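Local coordinates for protein arginine kinase (Anthopleura japonica, PDB 4RF6) that catalyses the reversible transfer of a phosphoryl group from ATP to L-arginine, giving phosphoarginine and ADP, as a monomer with two tandem kinase units, at residues 458-472 / 691-704. Numbering follows the deposited sequence.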
loop_
_atom_site.group_PDB
_atom_site.type_symbol
_atom_site.label_atom_id
_atom_site.label_comp_id
_atom_site.label_asym_id
_atom_site.label_seq_id
_atom_site.Cartn_x
_atom_site.Cartn_y
_atom_site.Cartn_z
ATOM N N HIS A 458 35.549 10.144 7.307
ATOM C CA HIS A 458 35.537 8.920 6.527
ATOM C C HIS A 458 35.825 9.236 5.065
ATOM O O HIS A 458 35.377 10.262 4.547
ATOM C CB HIS A 458 34.154 8.277 6.664
ATOM C CG HIS A 458 33.981 7.027 5.862
ATOM N ND1 HIS A 458 34.297 5.777 6.354
ATOM C CD2 HIS A 458 33.504 6.832 4.610
ATOM C CE1 HIS A 458 34.037 4.868 5.431
ATOM N NE2 HIS A 458 33.553 5.480 4.365
ATOM N N THR A 459 36.566 8.355 4.402
ATOM C CA THR A 459 36.848 8.509 2.979
ATOM C C THR A 459 36.213 7.390 2.145
ATOM O O THR A 459 36.543 6.219 2.323
ATOM C CB THR A 459 38.367 8.520 2.727
ATOM O OG1 THR A 459 38.968 9.578 3.490
ATOM C CG2 THR A 459 38.669 8.710 1.244
ATOM N N SER A 460 35.317 7.744 1.224
ATOM C CA SER A 460 34.731 6.754 0.320
ATOM C C SER A 460 35.627 6.592 -0.906
ATOM O O SER A 460 36.268 7.555 -1.334
ATOM C CB SER A 460 33.322 7.176 -0.107
ATOM O OG SER A 460 32.490 7.423 1.012
ATOM N N ASP A 461 35.669 5.385 -1.470
ATOM C CA ASP A 461 36.516 5.109 -2.632
ATOM C C ASP A 461 35.963 3.940 -3.428
ATOM O O ASP A 461 36.156 2.775 -3.055
ATOM C CB ASP A 461 37.949 4.788 -2.186
ATOM C CG ASP A 461 38.950 4.821 -3.333
ATOM O OD1 ASP A 461 38.532 4.808 -4.514
ATOM O OD2 ASP A 461 40.167 4.834 -3.047
ATOM N N MET A 462 35.286 4.244 -4.532
ATOM C CA MET A 462 34.739 3.200 -5.392
ATOM C C MET A 462 35.500 3.076 -6.715
ATOM O O MET A 462 34.889 2.904 -7.770
ATOM C CB MET A 462 33.249 3.437 -5.652
ATOM C CG MET A 462 32.371 3.293 -4.401
ATOM S SD MET A 462 32.318 1.585 -3.803
ATOM C CE MET A 462 31.202 0.846 -4.997
ATOM N N ASN A 463 36.830 3.156 -6.657
ATOM C CA ASN A 463 37.669 2.888 -7.826
ATOM C C ASN A 463 38.289 1.500 -7.742
ATOM O O ASN A 463 39.271 1.299 -7.028
ATOM C CB ASN A 463 38.781 3.931 -7.942
ATOM C CG ASN A 463 39.602 3.794 -9.218
ATOM O OD1 ASN A 463 39.540 2.786 -9.920
ATOM N ND2 ASN A 463 40.391 4.822 -9.516
ATOM N N PRO A 464 37.740 0.541 -8.508
ATOM C CA PRO A 464 38.215 -0.847 -8.489
ATOM C C PRO A 464 39.652 -1.017 -8.982
ATOM O O PRO A 464 40.247 -2.060 -8.726
ATOM C CB PRO A 464 37.246 -1.567 -9.444
ATOM C CG PRO A 464 36.701 -0.483 -10.320
ATOM C CD PRO A 464 36.629 0.734 -9.459
ATOM N N GLU A 465 40.205 -0.022 -9.669
ATOM C CA GLU A 465 41.576 -0.139 -10.158
ATOM C C GLU A 465 42.579 0.081 -9.026
ATOM O O GLU A 465 43.772 -0.161 -9.187
ATOM C CB GLU A 465 41.836 0.833 -11.317
ATOM C CG GLU A 465 41.011 0.532 -12.574
ATOM C CD GLU A 465 41.339 1.454 -13.744
ATOM O OE1 GLU A 465 40.629 1.388 -14.772
ATOM O OE2 GLU A 465 42.306 2.236 -13.637
ATOM N N LYS A 466 42.098 0.542 -7.875
ATOM C CA LYS A 466 42.987 0.720 -6.730
ATOM C C LYS A 466 43.069 -0.551 -5.879
ATOM O O LYS A 466 43.849 -0.625 -4.923
ATOM C CB LYS A 466 42.596 1.952 -5.909
ATOM C CG LYS A 466 42.668 3.252 -6.718
ATOM C CD LYS A 466 42.083 4.438 -5.968
ATOM C CE LYS A 466 42.965 4.854 -4.797
ATOM N NZ LYS A 466 42.368 5.996 -4.044
ATOM N N VAL A 467 42.283 -1.562 -6.247
ATOM C CA VAL A 467 42.412 -2.885 -5.629
ATOM C C VAL A 467 43.325 -3.804 -6.446
ATOM O O VAL A 467 43.099 -4.010 -7.642
ATOM C CB VAL A 467 41.048 -3.564 -5.446
ATOM C CG1 VAL A 467 41.233 -5.002 -4.992
ATOM C CG2 VAL A 467 40.211 -2.790 -4.433
ATOM N N ASP A 468 44.353 -4.351 -5.798
ATOM C CA ASP A 468 45.278 -5.274 -6.452
ATOM C C ASP A 468 44.954 -6.693 -5.995
ATOM O O ASP A 468 45.355 -7.105 -4.902
ATOM C CB ASP A 468 46.719 -4.911 -6.082
ATOM C CG ASP A 468 47.744 -5.519 -7.026
ATOM O OD1 ASP A 468 47.578 -6.689 -7.433
ATOM O OD2 ASP A 468 48.727 -4.820 -7.355
ATOM N N ALA A 469 44.223 -7.439 -6.821
ATOM C CA ALA A 469 43.722 -8.749 -6.407
ATOM C C ALA A 469 43.796 -9.828 -7.488
ATOM O O ALA A 469 42.776 -10.175 -8.084
ATOM C CB ALA A 469 42.282 -8.616 -5.891
ATOM N N PRO A 470 45.001 -10.369 -7.737
ATOM C CA PRO A 470 45.113 -11.530 -8.632
ATOM C C PRO A 470 44.284 -12.696 -8.081
ATOM O O PRO A 470 44.365 -12.954 -6.879
ATOM C CB PRO A 470 46.610 -11.865 -8.585
ATOM C CG PRO A 470 47.288 -10.582 -8.173
ATOM C CD PRO A 470 46.312 -9.897 -7.250
ATOM N N ASN A 471 43.510 -13.375 -8.928
ATOM C CA ASN A 471 42.548 -14.386 -8.468
ATOM C C ASN A 471 43.156 -15.480 -7.583
ATOM O O ASN A 471 44.088 -16.173 -7.985
ATOM C CB ASN A 471 41.807 -15.013 -9.656
ATOM C CG ASN A 471 40.525 -15.724 -9.239
ATOM O OD1 ASN A 471 40.005 -15.509 -8.140
ATOM N ND2 ASN A 471 40.010 -16.573 -10.121
ATOM N N LEU A 472 42.610 -15.627 -6.378
ATOM C CA LEU A 472 43.197 -16.490 -5.355
ATOM C C LEU A 472 43.103 -17.986 -5.639
ATOM O O LEU A 472 44.103 -18.701 -5.560
ATOM C CB LEU A 472 42.570 -16.193 -3.989
ATOM C CG LEU A 472 42.971 -14.854 -3.387
ATOM C CD1 LEU A 472 42.381 -14.679 -2.000
ATOM C CD2 LEU A 472 44.483 -14.768 -3.348
ATOM N N ARG A 691 33.097 -0.744 8.944
ATOM C CA ARG A 691 32.434 -0.005 7.873
ATOM C C ARG A 691 32.807 1.476 7.870
ATOM O O ARG A 691 32.776 2.127 6.820
ATOM C CB ARG A 691 30.915 -0.168 7.972
ATOM C CG ARG A 691 30.438 -1.519 7.502
ATOM C CD ARG A 691 29.009 -1.778 7.913
ATOM N NE ARG A 691 28.571 -3.101 7.488
ATOM C CZ ARG A 691 27.432 -3.667 7.870
ATOM N NH1 ARG A 691 26.618 -3.022 8.696
ATOM N NH2 ARG A 691 27.117 -4.881 7.431
ATOM N N LEU A 692 33.158 2.009 9.041
ATOM C CA LEU A 692 33.609 3.401 9.139
ATOM C C LEU A 692 35.120 3.504 9.367
ATOM O O LEU A 692 35.692 2.735 10.147
ATOM C CB LEU A 692 32.869 4.147 10.257
ATOM C CG LEU A 692 31.544 4.806 9.904
ATOM C CD1 LEU A 692 30.726 5.088 11.160
ATOM C CD2 LEU A 692 31.791 6.106 9.113
ATOM N N GLY A 693 35.764 4.446 8.683
ATOM C CA GLY A 693 37.182 4.692 8.896
ATOM C C GLY A 693 38.086 4.055 7.857
ATOM O O GLY A 693 39.308 4.256 7.867
ATOM N N LEU A 694 37.485 3.277 6.963
ATOM C CA LEU A 694 38.209 2.671 5.853
ATOM C C LEU A 694 37.330 2.783 4.616
ATOM O O LEU A 694 36.099 2.756 4.714
ATOM C CB LEU A 694 38.553 1.201 6.139
ATOM C CG LEU A 694 37.468 0.127 5.977
ATOM C CD1 LEU A 694 38.041 -1.270 6.251
ATOM C CD2 LEU A 694 36.235 0.379 6.857
ATOM N N SER A 695 37.951 2.923 3.452
ATOM C CA SER A 695 37.189 3.081 2.220
ATOM C C SER A 695 36.728 1.723 1.704
ATOM O O SER A 695 37.173 0.681 2.201
ATOM C CB SER A 695 38.040 3.765 1.163
ATOM O OG SER A 695 39.064 2.908 0.708
ATOM N N GLU A 696 35.842 1.725 0.711
ATOM C CA GLU A 696 35.401 0.476 0.092
ATOM C C GLU A 696 36.577 -0.275 -0.508
ATOM O O GLU A 696 36.694 -1.498 -0.358
ATOM C CB GLU A 696 34.324 0.740 -0.962
ATOM C CG GLU A 696 32.993 1.200 -0.373
ATOM C CD GLU A 696 32.954 2.690 -0.102
ATOM O OE1 GLU A 696 34.020 3.340 -0.173
ATOM O OE2 GLU A 696 31.848 3.206 0.180
ATOM N N VAL A 697 37.458 0.466 -1.173
ATOM C CA VAL A 697 38.674 -0.091 -1.747
ATOM C C VAL A 697 39.534 -0.758 -0.683
ATOM O O VAL A 697 40.050 -1.860 -0.888
ATOM C CB VAL A 697 39.498 1.018 -2.443
ATOM C CG1 VAL A 697 40.960 0.610 -2.593
ATOM C CG2 VAL A 697 38.894 1.354 -3.806
ATOM N N GLN A 698 39.685 -0.086 0.454
ATOM C CA GLN A 698 40.527 -0.605 1.527
ATOM C C GLN A 698 39.925 -1.858 2.137
ATOM O O GLN A 698 40.640 -2.798 2.479
ATOM C CB GLN A 698 40.759 0.468 2.593
ATOM C CG GLN A 698 41.739 1.547 2.139
ATOM C CD GLN A 698 41.876 2.678 3.139
ATOM O OE1 GLN A 698 40.882 3.230 3.614
ATOM N NE2 GLN A 698 43.115 3.028 3.467
ATOM N N CYS A 699 38.604 -1.860 2.270
ATOM C CA CYS A 699 37.880 -3.000 2.810
ATOM C C CYS A 699 38.068 -4.231 1.925
ATOM O O CYS A 699 38.381 -5.320 2.413
ATOM C CB CYS A 699 36.395 -2.661 2.939
ATOM S SG CYS A 699 35.360 -4.076 3.399
ATOM N N VAL A 700 37.901 -4.051 0.617
ATOM C CA VAL A 700 38.064 -5.152 -0.333
ATOM C C VAL A 700 39.516 -5.623 -0.370
ATOM O O VAL A 700 39.793 -6.826 -0.429
ATOM C CB VAL A 700 37.603 -4.743 -1.744
ATOM C CG1 VAL A 700 37.898 -5.837 -2.745
ATOM C CG2 VAL A 700 36.109 -4.414 -1.741
ATOM N N GLN A 701 40.449 -4.676 -0.332
ATOM C CA GLN A 701 41.863 -5.042 -0.328
ATOM C C GLN A 701 42.211 -5.823 0.942
ATOM O O GLN A 701 42.936 -6.818 0.882
ATOM C CB GLN A 701 42.753 -3.801 -0.447
ATOM C CG GLN A 701 44.232 -4.132 -0.596
ATOM C CD GLN A 701 44.568 -4.749 -1.946
ATOM O OE1 GLN A 701 44.536 -4.069 -2.974
ATOM N NE2 GLN A 701 44.899 -6.043 -1.952
ATOM N N ASP A 702 41.694 -5.363 2.084
ATOM C CA ASP A 702 41.875 -6.060 3.358
ATOM C C ASP A 702 41.347 -7.486 3.300
ATOM O O ASP A 702 41.977 -8.424 3.807
ATOM C CB ASP A 702 41.139 -5.322 4.474
ATOM C CG ASP A 702 41.897 -4.116 4.977
ATOM O OD1 ASP A 702 43.098 -4.006 4.666
ATOM O OD2 ASP A 702 41.287 -3.293 5.697
ATOM N N MET A 703 40.174 -7.649 2.699
ATOM C CA MET A 703 39.564 -8.974 2.591
ATOM C C MET A 703 40.427 -9.875 1.727
ATOM O O MET A 703 40.648 -11.045 2.053
ATOM C CB MET A 703 38.152 -8.885 2.007
ATOM C CG MET A 703 37.503 -10.241 1.770
ATOM S SD MET A 703 37.272 -11.170 3.300
ATOM C CE MET A 703 36.143 -10.063 4.147
ATOM N N TYR A 704 40.924 -9.326 0.624
ATOM C CA TYR A 704 41.786 -10.085 -0.266
ATOM C C TYR A 704 43.053 -10.507 0.459
ATOM O O TYR A 704 43.464 -11.659 0.371
ATOM C CB TYR A 704 42.164 -9.259 -1.501
ATOM C CG TYR A 704 43.104 -10.002 -2.425
ATOM C CD1 TYR A 704 42.610 -10.884 -3.370
ATOM C CD2 TYR A 704 44.484 -9.840 -2.332
ATOM C CE1 TYR A 704 43.450 -11.569 -4.209
ATOM C CE2 TYR A 704 45.343 -10.532 -3.167
ATOM C CZ TYR A 704 44.813 -11.395 -4.105
ATOM O OH TYR A 704 45.635 -12.100 -4.950
HETATM O O HOH W 1 32.096 5.013 2.014
HETATM O O HOH W 2 41.006 4.082 -0.673
#
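Loop 458-472 packs along the first turns of helix 696-714 and the turn before it, from H458 on G693 to L472 on Y704. The loop links helix 438-448 to strand 479-488 of the catalytic sheet, in the second repeat. G693 N donates to H458 ND1 in the imidazole plane. At the helix start, E696 OE1 accepts from D461 N at 2.9 Å, nearly straight (174°). A bend at chi2 (84°) brings the E696 carboxylate to the D461 amide. E696 OE2 accepts a hydrogen bond from a water that also binds H458 NE2 and S460 OG, and it pairs with R488. S460 OG also bonds H620. S695 is the N-cap and forms a capping box with Q698. S695 OG and D461 OD2 share a second water, and K466 NZ forms a salt bridge with D461 OD2. V697 CG2 lies 3.5 Å from D461 CG, the carboxylate carbon. Further on, Q701 grips the backbone of D468 twice. Q701 OE1 accepts from D468 N at 2.8 Å on an in-plane lone pair; Q701 NE2 donates to D468 O from above its carbonyl plane and also bonds N705. A469 CA makes a CH-pi contact over one face of the Y704 ring, 3.7 Å from the centroid. Y704 OH bonds P470 O at the ring edge; the modelled 2.5 Å is very short and its exact length doubtful. L472 CG touches Y704 CE1. Helix side chains thus satisfy backbone groups of an irregular loop, and the buried E696 charge is probably stabilised by R488.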